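Long-range contacts in uncharacterized protein (Bacteroides uniformis, PDB 4IYK), which is of unknown function but may bind carbohydrate, apparently combining a transthyretin-like domain with an immunoglobulin-like E-set domain: residues A[104-109]-A[211-216]; A[122-127]-A[177-182]; A[132-137]-A[205-210]; A[137-142]-A[164-169]. All blocks are in the same frame, centred on the assembly; numbering follows the deposited sequence.

Overall arrangement
All four contacts lie in the beta-rich C-terminal part of the chain, whose architecture is consistent with an E-set-like fold. Contacts 1 and 3 are closest, their centres about 8 Å apart; contact 4 lies about 13 Å from each, and contact 2 about 12 Å from contact 4. Contact 2 pairs strand 120-129 with 178-183; contact 1 involves the start of 107-117, the third strand of that sheet. Contacts 3 and 4 flank strand 135-144 in the facing sheet and share Lys-137. In sequence, the first segments of contacts 1 to 4 come in order; the second segments follow as 4, 2, 3 and 1. Distant stretches are thereby closed into two packed sheets, with contact 1 at the junction between domains.

Contact 1 (A[104-109]-A[211-216]); sequences IPYIRV and GTVRHN. With EDO (1,2-ethanediol), chain E.
The buried junction between the two domains of the molecule is built here around Asn-216, which begins strand 216-224 and points its amide at the beginning of strand 107-117. Asn-216 OD1 accepts the backbone N-H of Ile-107 at 3.1 Å. The bond is bent, 138° at the hydrogen, and Ile-107 N stands well above the carbonyl plane of the amide, so no lone pair is aimed at it. CG of Asn-216 lies beside its own backbone N (chi1 -73°), which lays the amide against Ile-107; its other branch, ND2, rests on Pro-105 CB at 3.6 Å and gives its hydrogen bond to Asn-81 O. A leucine in its place would probably take from Ile-107 N its acceptor and from Asn-81 O one donor at a buried site. Farther out, Val-213 CG1 meets the CD2 corner of the Tyr-106 ring at 3.7 Å, the two side chains crossing at a slant. A water extends this link, lying 2.7 Å from Tyr-106 OH and in position to donate to Thr-212 O. An ethanediol molecule, probably from the crystallisation liquor, accepts the in-plane N-H of Arg-214 NH1 through O2 and donates from O1 to Val-213 O. Ile-107 packs on Leu-127 of strand 120-129 and on Ala-203 and Ala-205 of strand 196-206, while Tyr-106 meets Tyr-83 edge to face.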
loop_
_atom_site.group_PDB
_atom_site.type_symbol
_atom_site.label_atom_id
_atom_site.label_comp_id
_atom_site.label_asym_id
_atom_site.label_seq_id
_atom_site.Cartn_x
_atom_site.Cartn_y
_atom_site.Cartn_z
ATOM N N ILE A 104 11.067 -4.580 -3.833
ATOM C CA ILE A 104 10.950 -3.867 -5.104
ATOM C C ILE A 104 9.461 -3.691 -5.331
ATOM O O ILE A 104 8.814 -4.682 -5.709
ATOM C CB ILE A 104 11.649 -4.587 -6.318
ATOM C CG1 ILE A 104 13.166 -4.743 -6.098
ATOM C CG2 ILE A 104 11.335 -3.860 -7.657
ATOM C CD1 ILE A 104 13.845 -5.800 -7.036
ATOM N N PRO A 105 8.882 -2.476 -5.074
ATOM C CA PRO A 105 7.444 -2.289 -5.350
ATOM C C PRO A 105 7.190 -2.379 -6.846
ATOM O O PRO A 105 8.115 -2.112 -7.626
ATOM C CB PRO A 105 7.155 -0.878 -4.822
ATOM C CG PRO A 105 8.448 -0.162 -4.888
ATOM C CD PRO A 105 9.535 -1.205 -4.682
ATOM N N TYR A 106 5.977 -2.757 -7.268
ATOM C CA TYR A 106 5.707 -2.796 -8.709
ATOM C C TYR A 106 5.713 -1.381 -9.272
ATOM O O TYR A 106 6.236 -1.135 -10.351
ATOM C CB TYR A 106 4.363 -3.499 -8.990
ATOM C CG TYR A 106 4.322 -4.930 -8.499
ATOM C CD1 TYR A 106 5.325 -5.836 -8.847
ATOM C CD2 TYR A 106 3.275 -5.385 -7.702
ATOM C CE1 TYR A 106 5.303 -7.149 -8.388
ATOM C CE2 TYR A 106 3.241 -6.699 -7.236
ATOM C CZ TYR A 106 4.261 -7.578 -7.584
ATOM O OH TYR A 106 4.251 -8.876 -7.136
ATOM N N ILE A 107 5.160 -0.440 -8.503
ATOM C CA ILE A 107 5.052 0.968 -8.863
ATOM C C ILE A 107 5.432 1.851 -7.670
ATOM O O ILE A 107 5.004 1.582 -6.545
ATOM C CB ILE A 107 3.583 1.285 -9.333
ATOM C CG1 ILE A 107 3.231 0.537 -10.648
ATOM C CG2 ILE A 107 3.323 2.818 -9.447
ATOM C CD1 ILE A 107 1.800 0.650 -11.062
ATOM N N ARG A 108 6.144 2.966 -7.950
ATOM C CA ARG A 108 6.434 4.014 -6.969
ATOM C C ARG A 108 5.613 5.245 -7.337
ATOM O O ARG A 108 5.645 5.654 -8.495
ATOM C CB ARG A 108 7.937 4.363 -6.966
ATOM C CG ARG A 108 8.837 3.300 -6.402
ATOM C CD ARG A 108 10.315 3.706 -6.457
ATOM N NE ARG A 108 11.125 2.589 -5.972
ATOM C CZ ARG A 108 11.768 1.712 -6.726
ATOM N NH1 ARG A 108 11.837 1.880 -8.043
ATOM N NH2 ARG A 108 12.408 0.694 -6.164
ATOM N N VAL A 109 4.861 5.833 -6.389
ATOM C CA VAL A 109 4.125 7.067 -6.689
ATOM C C VAL A 109 5.087 8.224 -6.439
ATOM O O VAL A 109 5.628 8.337 -5.338
ATOM C CB VAL A 109 2.801 7.230 -5.921
ATOM C CG1 VAL A 109 2.123 8.535 -6.302
ATOM C CG2 VAL A 109 1.870 6.053 -6.179
ATOM N N GLY A 211 1.284 -13.838 -9.193
ATOM C CA GLY A 211 -0.054 -14.068 -8.673
ATOM C C GLY A 211 -0.888 -12.803 -8.688
ATOM O O GLY A 211 -0.845 -12.037 -9.652
ATOM N N THR A 212 -1.589 -12.540 -7.606
ATOM C CA THR A 212 -2.465 -11.372 -7.551
ATOM C C THR A 212 -1.685 -10.103 -7.137
ATOM O O THR A 212 -1.061 -10.023 -6.068
ATOM C CB THR A 212 -3.716 -11.640 -6.714
ATOM O OG1 THR A 212 -3.351 -12.103 -5.420
ATOM C CG2 THR A 212 -4.630 -12.669 -7.360
ATOM N N VAL A 213 -1.748 -9.103 -8.028
ATOM C CA VAL A 213 -1.103 -7.814 -7.850
ATOM C C VAL A 213 -2.019 -6.937 -7.024
ATOM O O VAL A 213 -3.220 -6.881 -7.303
ATOM C CB VAL A 213 -0.732 -7.161 -9.210
ATOM C CG1 VAL A 213 -0.185 -5.748 -9.024
ATOM C CG2 VAL A 213 0.261 -8.029 -9.986
ATOM N N ARG A 214 -1.448 -6.250 -6.020
ATOM C CA ARG A 214 -2.156 -5.318 -5.138
ATOM C C ARG A 214 -1.674 -3.899 -5.399
ATOM O O ARG A 214 -0.590 -3.711 -5.958
ATOM C CB ARG A 214 -1.952 -5.687 -3.649
ATOM C CG ARG A 214 -2.418 -7.103 -3.263
ATOM C CD ARG A 214 -3.909 -7.253 -3.418
ATOM N NE ARG A 214 -4.448 -8.376 -2.655
ATOM C CZ ARG A 214 -5.748 -8.626 -2.507
ATOM N NH1 ARG A 214 -6.655 -7.832 -3.069
ATOM N NH2 ARG A 214 -6.153 -9.655 -1.778
ATOM N N HIS A 215 -2.483 -2.896 -4.999
ATOM C CA HIS A 215 -2.136 -1.497 -5.206
ATOM C C HIS A 215 -0.896 -1.075 -4.480
ATOM O O HIS A 215 -0.643 -1.483 -3.336
ATOM C CB HIS A 215 -3.270 -0.556 -4.694
ATOM C CG HIS A 215 -4.516 -0.555 -5.516
ATOM N ND1 HIS A 215 -5.459 -1.529 -5.370
ATOM C CD2 HIS A 215 -4.966 0.367 -6.394
ATOM C CE1 HIS A 215 -6.433 -1.221 -6.212
ATOM N NE2 HIS A 215 -6.201 -0.060 -6.812
ATOM N N ASN A 216 -0.190 -0.137 -5.109
ATOM C CA ASN A 216 0.880 0.643 -4.522
ATOM C C ASN A 216 0.260 1.995 -4.144
ATOM O O ASN A 216 -0.716 2.399 -4.750
ATOM C CB ASN A 216 2.038 0.778 -5.477
ATOM C CG ASN A 216 2.814 -0.504 -5.625
ATOM O OD1 ASN A 216 2.793 -1.126 -6.667
ATOM N ND2 ASN A 216 3.520 -0.926 -4.581
HETATM C C1 EDO E . -6.297 -5.937 -7.172
HETATM O O1 EDO E . -5.847 -7.262 -6.923
HETATM C C2 EDO E . -7.127 -5.408 -5.980
HETATM O O2 EDO E . -6.544 -5.773 -4.734
HETATM O O HOH W 1 1.980 -10.053 -6.303
#

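Contact 2 (A[122-127]-A[177-182]); sequences TATFSL and IYTLSI
Leu-180 O accepts one hydrogen bond from strand 122-127, the N-H of Ala-123 reaching it at 2.8 Å and almost straight (177°), with a CA-H...O contact from Thr-122 CA beside it. The return bond, Leu-180 N to Ala-123 O, and a second reciprocal pair between Phe-125 and Tyr-178 complete an antiparallel register. Of this second pair, Tyr-178 N to Phe-125 O is the shorter at 2.8 Å, and Phe-125 N to Tyr-178 O is longer and more bent. Phe-125 carries the apolar face. Its CG sits between the backbone N and the carbonyl carbon (chi1 58°), swinging the ring across to the partner strand, where Tyr-178 CB lies over one face, 3.6 Å from CZ, in a CH-pi contact. Leu-180 CD1 comes to the ring edge, 3.8 Å from Phe-125 CE1. The two aromatic planes are near parallel but slid apart, with little overlap. Replacing Phe-125 by an alanine would probably open a gap beneath Tyr-178 CB and leave Leu-180 CD1 without its ring partner. On the other face, a water lies 2.6 Å from Ser-181 OG and donates to Thr-122 OG1. The pairing is thus two-sided: Phe-125, Tyr-178 and Leu-180 look toward Ile-139 of the opposing sheet, whereas threonine and serine hydroxyls suit the more solvent-accessible side.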
loop_
_atom_site.group_PDB
_atom_site.type_symbol
_atom_site.label_atom_id
_atom_site.label_comp_id
_atom_site.label_asym_id
_atom_site.label_seq_id
_atom_site.Cartn_x
_atom_site.Cartn_y
_atom_site.Cartn_z
ATOM N N THR A 122 -8.164 17.628 -5.541
ATOM C CA THR A 122 -7.370 17.265 -6.720
ATOM C C THR A 122 -6.062 16.587 -6.307
ATOM O O THR A 122 -5.333 17.110 -5.466
ATOM C CB THR A 122 -7.101 18.496 -7.621
ATOM O OG1 THR A 122 -8.347 18.932 -8.146
ATOM C CG2 THR A 122 -6.188 18.180 -8.809
ATOM N N ALA A 123 -5.746 15.451 -6.963
ATOM C CA ALA A 123 -4.509 14.707 -6.765
ATOM C C ALA A 123 -3.663 14.806 -8.028
ATOM O O ALA A 123 -4.199 14.701 -9.129
ATOM C CB ALA A 123 -4.811 13.247 -6.437
ATOM N N THR A 124 -2.370 15.115 -7.875
ATOM C CA THR A 124 -1.406 15.194 -8.979
ATOM C C THR A 124 -0.205 14.371 -8.574
ATOM O O THR A 124 0.166 14.343 -7.392
ATOM C CB THR A 124 -1.049 16.637 -9.378
ATOM O OG1 THR A 124 -0.520 17.326 -8.248
ATOM C CG2 THR A 124 -2.229 17.394 -9.973
ATOM N N PHE A 125 0.364 13.642 -9.542
ATOM C CA PHE A 125 1.450 12.706 -9.286
ATOM C C PHE A 125 2.024 12.133 -10.579
ATOM O O PHE A 125 1.437 12.244 -11.657
ATOM C CB PHE A 125 0.957 11.525 -8.373
ATOM C CG PHE A 125 -0.210 10.727 -8.921
ATOM C CD1 PHE A 125 -1.520 11.182 -8.779
ATOM C CD2 PHE A 125 -0.000 9.523 -9.591
ATOM C CE1 PHE A 125 -2.595 10.448 -9.302
ATOM C CE2 PHE A 125 -1.083 8.782 -10.090
ATOM C CZ PHE A 125 -2.368 9.245 -9.933
ATOM N N SER A 126 3.175 11.493 -10.433
ATOM C CA SER A 126 3.892 10.750 -11.449
ATOM C C SER A 126 4.069 9.335 -10.945
ATOM O O SER A 126 3.885 9.076 -9.754
ATOM C CB SER A 126 5.245 11.407 -11.740
ATOM O OG SER A 126 5.062 12.501 -12.621
ATOM N N LEU A 127 4.474 8.429 -11.832
ATOM C CA LEU A 127 4.683 7.023 -11.504
ATOM C C LEU A 127 5.993 6.538 -12.059
ATOM O O LEU A 127 6.442 6.986 -13.117
ATOM C CB LEU A 127 3.541 6.126 -12.023
ATOM C CG LEU A 127 2.121 6.437 -11.522
ATOM C CD1 LEU A 127 1.100 5.602 -12.259
ATOM C CD2 LEU A 127 1.976 6.210 -10.039
ATOM N N ILE A 177 2.288 13.221 -16.115
ATOM C CA ILE A 177 1.585 13.761 -14.956
ATOM C C ILE A 177 0.147 13.268 -14.991
ATOM O O ILE A 177 -0.574 13.477 -15.977
ATOM C CB ILE A 177 1.659 15.311 -14.830
ATOM C CG1 ILE A 177 3.096 15.886 -15.069
ATOM C CG2 ILE A 177 1.030 15.794 -13.503
ATOM C CD1 ILE A 177 4.170 15.625 -13.952
ATOM N N TYR A 178 -0.263 12.608 -13.904
ATOM C CA TYR A 178 -1.625 12.110 -13.746
ATOM C C TYR A 178 -2.403 13.036 -12.829
ATOM O O TYR A 178 -1.831 13.593 -11.899
ATOM C CB TYR A 178 -1.622 10.674 -13.204
ATOM C CG TYR A 178 -1.043 9.652 -14.159
ATOM C CD1 TYR A 178 -1.848 9.016 -15.101
ATOM C CD2 TYR A 178 0.297 9.283 -14.092
ATOM C CE1 TYR A 178 -1.331 8.051 -15.962
ATOM C CE2 TYR A 178 0.828 8.326 -14.954
ATOM C CZ TYR A 178 0.008 7.708 -15.885
ATOM O OH TYR A 178 0.508 6.760 -16.740
ATOM N N THR A 179 -3.699 13.227 -13.113
ATOM C CA THR A 179 -4.613 14.037 -12.286
ATOM C C THR A 179 -5.875 13.241 -11.995
ATOM O O THR A 179 -6.465 12.667 -12.913
ATOM C CB THR A 179 -4.944 15.381 -12.993
ATOM O OG1 THR A 179 -3.722 16.092 -13.235
ATOM C CG2 THR A 179 -5.882 16.268 -12.171
ATOM N N LEU A 180 -6.289 13.202 -10.714
ATOM C CA LEU A 180 -7.542 12.597 -10.245
ATOM C C LEU A 180 -8.287 13.649 -9.430
ATOM O O LEU A 180 -7.660 14.522 -8.837
ATOM C CB LEU A 180 -7.342 11.281 -9.458
ATOM C CG LEU A 180 -6.675 10.136 -10.257
ATOM C CD1 LEU A 180 -6.140 9.081 -9.331
ATOM C CD2 LEU A 180 -7.626 9.532 -11.326
ATOM N N SER A 181 -9.620 13.607 -9.460
ATOM C CA SER A 181 -10.473 14.609 -8.821
ATOM C C SER A 181 -11.657 14.020 -8.107
ATOM O O SER A 181 -12.263 13.053 -8.599
ATOM C CB SER A 181 -11.031 15.564 -9.883
ATOM O OG SER A 181 -10.083 16.524 -10.307
ATOM N N ILE A 182 -12.069 14.697 -7.009
ATOM C CA ILE A 182 -13.301 14.428 -6.279
ATOM C C ILE A 182 -14.040 15.771 -6.132
ATOM O O ILE A 182 -13.486 16.715 -5.567
ATOM C CB ILE A 182 -13.126 13.707 -4.917
ATOM C CG1 ILE A 182 -12.381 12.347 -5.071
ATOM C CG2 ILE A 182 -14.509 13.496 -4.248
ATOM C CD1 ILE A 182 -11.650 11.906 -3.796
HETATM O O HOH W 2 -9.315 19.025 -10.670
#

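Contact 3 (A[132-137]-A[205-210]); sequences QEVKLK and ADVSGV
Val-134 CG1 packs on Ala-205 CB at 3.6 Å, the tight side of the contact. The same methyl also lies against Val-207 CG2, a looser 4.1 Å away; with CG1 anti to the backbone N (chi1 -177°), one branch serves both neighbours. Beside them the backbones exchange two bonds, Asp-206 N to Lys-135 O at 2.9 Å and Lys-135 N to Asp-206 O at 3.3 Å, the latter in the carbonyl plane. The outer side is loose. Lys-135 and Lys-137 extend away from Asp-206, each NZ more than 6 Å from the carboxylate, which bonds Ser-169 OG through OD2 instead. Glu-133 OE2 is held by Tyr-83 OH and by a bridging water whose oxygen is 2.7 Å from Ser-208 O. Within these segments, just one hydrogen-bonded pair and the adjacent Leu-136 to Ala-205 pair belong to the sheet: an antiparallel pairing ends here, strands 135-144 and 196-206 giving way to loops, consistent with the margin of an E-set-like beta sandwich.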
loop_
_atom_site.group_PDB
_atom_site.type_symbol
_atom_site.label_atom_id
_atom_site.label_comp_id
_atom_site.label_asym_id
_atom_site.label_seq_id
_atom_site.Cartn_x
_atom_site.Cartn_y
_atom_site.Cartn_z
ATOM N N GLN A 132 11.188 -2.692 -15.669
ATOM C CA GLN A 132 10.776 -2.235 -17.004
ATOM C C GLN A 132 9.520 -2.942 -17.513
ATOM O O GLN A 132 8.703 -2.316 -18.187
ATOM C CB GLN A 132 11.913 -2.412 -18.020
ATOM C CG GLN A 132 12.923 -1.264 -18.010
ATOM C CD GLN A 132 13.934 -1.326 -19.140
ATOM O OE1 GLN A 132 14.405 -2.398 -19.552
ATOM N NE2 GLN A 132 14.329 -0.161 -19.628
ATOM N N GLU A 133 9.358 -4.235 -17.185
ATOM C CA GLU A 133 8.221 -5.077 -17.594
ATOM C C GLU A 133 6.876 -4.635 -17.010
ATOM O O GLU A 133 5.834 -5.026 -17.553
ATOM C CB GLU A 133 8.476 -6.564 -17.236
ATOM C CG GLU A 133 8.780 -6.809 -15.759
ATOM C CD GLU A 133 8.698 -8.239 -15.250
ATOM O OE1 GLU A 133 9.182 -9.153 -15.959
ATOM O OE2 GLU A 133 8.182 -8.439 -14.123
ATOM N N VAL A 134 6.881 -3.837 -15.904
ATOM C CA VAL A 134 5.660 -3.399 -15.223
ATOM C C VAL A 134 4.855 -2.411 -16.056
ATOM O O VAL A 134 5.400 -1.414 -16.526
ATOM C CB VAL A 134 5.928 -2.787 -13.812
ATOM C CG1 VAL A 134 4.622 -2.423 -13.121
ATOM C CG2 VAL A 134 6.747 -3.729 -12.941
ATOM N N LYS A 135 3.538 -2.675 -16.166
ATOM C CA LYS A 135 2.556 -1.819 -16.830
ATOM C C LYS A 135 1.508 -1.319 -15.815
ATOM O O LYS A 135 1.403 -1.844 -14.698
ATOM C CB LYS A 135 1.886 -2.546 -18.008
ATOM C CG LYS A 135 2.878 -2.925 -19.116
ATOM C CD LYS A 135 2.165 -3.363 -20.402
ATOM C CE LYS A 135 2.025 -2.220 -21.380
ATOM N NZ LYS A 135 1.581 -2.690 -22.723
ATOM N N LEU A 136 0.754 -0.281 -16.199
ATOM C CA LEU A 136 -0.258 0.344 -15.356
ATOM C C LEU A 136 -1.661 -0.127 -15.729
ATOM O O LEU A 136 -2.060 0.000 -16.881
ATOM C CB LEU A 136 -0.158 1.870 -15.488
ATOM C CG LEU A 136 -1.140 2.718 -14.653
ATOM C CD1 LEU A 136 -0.848 2.605 -13.156
ATOM C CD2 LEU A 136 -1.063 4.162 -15.075
ATOM N N LYS A 137 -2.413 -0.629 -14.743
ATOM C CA LYS A 137 -3.781 -1.127 -14.920
ATOM C C LYS A 137 -4.808 -0.100 -14.405
ATOM O O LYS A 137 -5.786 0.179 -15.099
ATOM C CB LYS A 137 -3.942 -2.475 -14.194
ATOM C CG LYS A 137 -5.169 -3.278 -14.599
ATOM C CD LYS A 137 -5.264 -4.563 -13.784
ATOM C CE LYS A 137 -6.552 -5.323 -14.017
ATOM N NZ LYS A 137 -6.727 -6.439 -13.050
ATOM N N ALA A 205 -0.635 -2.047 -10.602
ATOM C CA ALA A 205 0.189 -2.549 -11.714
ATOM C C ALA A 205 -0.412 -3.800 -12.347
ATOM O O ALA A 205 -1.280 -4.439 -11.766
ATOM C CB ALA A 205 1.597 -2.861 -11.220
ATOM N N ASP A 206 0.115 -4.161 -13.517
ATOM C CA ASP A 206 -0.151 -5.374 -14.279
ATOM C C ASP A 206 1.229 -6.045 -14.465
ATOM O O ASP A 206 2.132 -5.435 -15.051
ATOM C CB ASP A 206 -0.871 -5.006 -15.584
ATOM C CG ASP A 206 -1.069 -6.151 -16.560
ATOM O OD1 ASP A 206 -1.299 -7.296 -16.102
ATOM O OD2 ASP A 206 -1.020 -5.899 -17.776
ATOM N N VAL A 207 1.429 -7.228 -13.805
ATOM C CA VAL A 207 2.679 -8.002 -13.697
ATOM C C VAL A 207 2.394 -9.524 -13.786
ATOM O O VAL A 207 1.380 -9.990 -13.250
ATOM C CB VAL A 207 3.412 -7.684 -12.341
ATOM C CG1 VAL A 207 4.830 -8.268 -12.301
ATOM C CG2 VAL A 207 3.435 -6.189 -12.016
ATOM N N SER A 208 3.314 -10.310 -14.405
ATOM C CA SER A 208 3.146 -11.761 -14.496
ATOM C C SER A 208 3.985 -12.575 -13.508
ATOM O O SER A 208 5.069 -12.155 -13.120
ATOM C CB SER A 208 3.515 -12.234 -15.883
ATOM O OG SER A 208 4.696 -13.008 -15.778
ATOM N N GLY A 209 3.542 -13.806 -13.241
ATOM C CA GLY A 209 4.259 -14.778 -12.408
ATOM C C GLY A 209 4.183 -14.500 -10.924
ATOM O O GLY A 209 4.617 -15.317 -10.108
ATOM N N VAL A 210 3.551 -13.363 -10.568
ATOM C CA VAL A 210 3.515 -12.870 -9.211
ATOM C C VAL A 210 2.149 -13.035 -8.570
ATOM O O VAL A 210 1.903 -12.467 -7.505
ATOM C CB VAL A 210 4.019 -11.402 -9.177
ATOM C CG1 VAL A 210 5.392 -11.284 -9.861
ATOM C CG2 VAL A 210 3.014 -10.452 -9.823
HETATM O O HOH W 3 7.536 -11.203 -13.534
#

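Contact 4 (A[137-142]-A[164-169]); sequences KEIQLF and QVFSPS. With EDO (1,2-ethanediol), chain F.
Lys-137, Ile-139 and Phe-166 carry most of the contact between strands 137-142 and 164-166. Lys-137 contributes mainly through its backbone: its O accepts the N-H of Phe-166 at 2.8 Å, close to straight (172°). The Phe-166 ring turns an edge to that carbonyl group, with CD1 3.5 Å from Lys-137 O. The same ring edge reaches Ile-139, the two side chains slanting across each other. With CG1 of Ile-139 between its backbone N and carbonyl carbon (chi1 57°), that atom meets both Gln-164 CB and Phe-166 CE1, each at 3.9 Å, and the Ile-139 and Gln-164 side chains lie side by side. These two residues exchange backbone bonds, Ile-139 N to Gln-164 O at 3.0 Å and Gln-164 N to Ile-139 O at 2.9 Å. On the opposite face, Glu-138 CG lies next to Val-165 CG2, pointing the same way. Beyond Phe-166 the chain turns a corner through Ser-167 and the cis-Pro-168, which brings Ser-169 CB to 4.3 Å from Lys-137 CA. Lys-137 and Glu-138 both face Leu-204 as a classic beta bulge. Main-chain hydrogen bonds therefore set the alignment, and the apolar side chains of Ile-139 and Phe-166 add van der Waals contact on one face: Ile-139 continues onto Leu-127 of strand 120-129, while Val-165 O accepts a bond from an ethanediol probably left by crystallisation.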
loop_
_atom_site.group_PDB
_atom_site.type_symbol
_atom_site.label_atom_id
_atom_site.label_comp_id
_atom_site.label_asym_id
_atom_site.label_seq_id
_atom_site.Cartn_x
_atom_site.Cartn_y
_atom_site.Cartn_z
ATOM N N LYS A 137 -2.413 -0.629 -14.743
ATOM C CA LYS A 137 -3.781 -1.127 -14.920
ATOM C C LYS A 137 -4.808 -0.100 -14.405
ATOM O O LYS A 137 -5.786 0.179 -15.099
ATOM C CB LYS A 137 -3.942 -2.475 -14.194
ATOM C CG LYS A 137 -5.169 -3.278 -14.599
ATOM C CD LYS A 137 -5.264 -4.563 -13.784
ATOM C CE LYS A 137 -6.552 -5.323 -14.017
ATOM N NZ LYS A 137 -6.727 -6.439 -13.050
ATOM N N GLU A 138 -4.599 0.452 -13.199
ATOM C CA GLU A 138 -5.522 1.422 -12.593
ATOM C C GLU A 138 -4.833 2.511 -11.767
ATOM O O GLU A 138 -3.779 2.271 -11.173
ATOM C CB GLU A 138 -6.523 0.714 -11.651
ATOM C CG GLU A 138 -7.480 -0.295 -12.283
ATOM C CD GLU A 138 -8.381 -1.046 -11.319
ATOM O OE1 GLU A 138 -8.631 -0.531 -10.207
ATOM O OE2 GLU A 138 -8.835 -2.156 -11.676
ATOM N N ILE A 139 -5.499 3.683 -11.655
ATOM C CA ILE A 139 -5.112 4.785 -10.757
ATOM C C ILE A 139 -6.395 5.227 -10.030
ATOM O O ILE A 139 -7.496 5.213 -10.615
ATOM C CB ILE A 139 -4.315 5.975 -11.381
ATOM C CG1 ILE A 139 -5.076 6.642 -12.552
ATOM C CG2 ILE A 139 -2.884 5.544 -11.764
ATOM C CD1 ILE A 139 -4.610 8.075 -12.934
ATOM N N GLN A 140 -6.260 5.552 -8.735
ATOM C CA GLN A 140 -7.407 5.933 -7.944
ATOM C C GLN A 140 -7.021 6.789 -6.767
ATOM O O GLN A 140 -5.973 6.574 -6.133
ATOM C CB GLN A 140 -8.163 4.677 -7.453
ATOM C CG GLN A 140 -9.502 4.992 -6.774
ATOM C CD GLN A 140 -10.430 3.809 -6.768
ATOM O OE1 GLN A 140 -10.096 2.717 -7.202
ATOM N NE2 GLN A 140 -11.581 3.976 -6.201
ATOM N N LEU A 141 -7.899 7.770 -6.474
ATOM C CA LEU A 141 -7.805 8.627 -5.312
ATOM C C LEU A 141 -8.799 8.090 -4.295
ATOM O O LEU A 141 -10.006 8.326 -4.412
ATOM C CB LEU A 141 -8.048 10.124 -5.655
ATOM C CG LEU A 141 -7.948 11.124 -4.482
ATOM C CD1 LEU A 141 -6.566 11.057 -3.786
ATOM C CD2 LEU A 141 -8.236 12.563 -4.959
ATOM N N PHE A 142 -8.298 7.291 -3.333
ATOM C CA PHE A 142 -9.163 6.713 -2.307
ATOM C C PHE A 142 -9.465 7.730 -1.238
ATOM O O PHE A 142 -8.609 8.542 -0.902
ATOM C CB PHE A 142 -8.547 5.445 -1.692
ATOM C CG PHE A 142 -8.330 4.348 -2.706
ATOM C CD1 PHE A 142 -9.392 3.540 -3.124
ATOM C CD2 PHE A 142 -7.076 4.157 -3.293
ATOM C CE1 PHE A 142 -9.183 2.512 -4.056
ATOM C CE2 PHE A 142 -6.871 3.131 -4.232
ATOM C CZ PHE A 142 -7.931 2.331 -4.622
ATOM N N GLN A 164 -9.303 5.905 -12.751
ATOM C CA GLN A 164 -9.116 5.667 -14.178
ATOM C C GLN A 164 -8.584 4.257 -14.393
ATOM O O GLN A 164 -7.690 3.796 -13.664
ATOM C CB GLN A 164 -8.224 6.711 -14.861
ATOM C CG GLN A 164 -8.407 6.698 -16.390
ATOM C CD GLN A 164 -7.477 7.594 -17.157
ATOM O OE1 GLN A 164 -6.582 8.230 -16.593
ATOM N NE2 GLN A 164 -7.654 7.632 -18.479
ATOM N N VAL A 165 -9.191 3.546 -15.370
ATOM C CA VAL A 165 -8.833 2.165 -15.708
ATOM C C VAL A 165 -8.239 2.182 -17.099
ATOM O O VAL A 165 -8.765 2.849 -18.012
ATOM C CB VAL A 165 -10.025 1.167 -15.577
ATOM C CG1 VAL A 165 -9.625 -0.259 -15.994
ATOM C CG2 VAL A 165 -10.591 1.169 -14.153
ATOM N N PHE A 166 -7.104 1.493 -17.244
ATOM C CA PHE A 166 -6.410 1.371 -18.524
ATOM C C PHE A 166 -6.611 -0.054 -19.036
ATOM O O PHE A 166 -6.227 -1.022 -18.365
ATOM C CB PHE A 166 -4.915 1.757 -18.403
ATOM C CG PHE A 166 -4.727 3.109 -17.746
ATOM C CD1 PHE A 166 -4.598 3.220 -16.364
ATOM C CD2 PHE A 166 -4.688 4.273 -18.509
ATOM C CE1 PHE A 166 -4.492 4.470 -15.753
ATOM C CE2 PHE A 166 -4.553 5.525 -17.896
ATOM C CZ PHE A 166 -4.445 5.613 -16.521
ATOM N N SER A 167 -7.318 -0.175 -20.175
ATOM C CA SER A 167 -7.581 -1.459 -20.806
ATOM C C SER A 167 -7.387 -1.323 -22.324
ATOM O O SER A 167 -8.187 -0.652 -22.986
ATOM C CB SER A 167 -8.968 -1.987 -20.450
ATOM O OG SER A 167 -9.188 -3.237 -21.086
ATOM N N PRO A 168 -6.306 -1.896 -22.897
ATOM C CA PRO A 168 -5.235 -2.686 -22.249
ATOM C C PRO A 168 -4.375 -1.842 -21.313
ATOM O O PRO A 168 -4.336 -0.618 -21.462
ATOM C CB PRO A 168 -4.391 -3.190 -23.442
ATOM C CG PRO A 168 -5.266 -3.016 -24.662
ATOM C CD PRO A 168 -6.071 -1.786 -24.349
ATOM N N SER A 169 -3.713 -2.494 -20.339
ATOM C CA SER A 169 -2.796 -1.846 -19.383
ATOM C C SER A 169 -1.727 -1.062 -20.155
ATOM O O SER A 169 -1.265 -1.525 -21.196
ATOM C CB SER A 169 -2.168 -2.874 -18.453
ATOM O OG SER A 169 -1.464 -3.869 -19.176
HETATM C C1 EDO F . -12.222 0.172 -18.803
HETATM O O1 EDO F . -11.985 -1.199 -18.526
HETATM C C2 EDO F . -10.923 0.802 -19.355
HETATM O O2 EDO F . -11.133 2.164 -19.688
#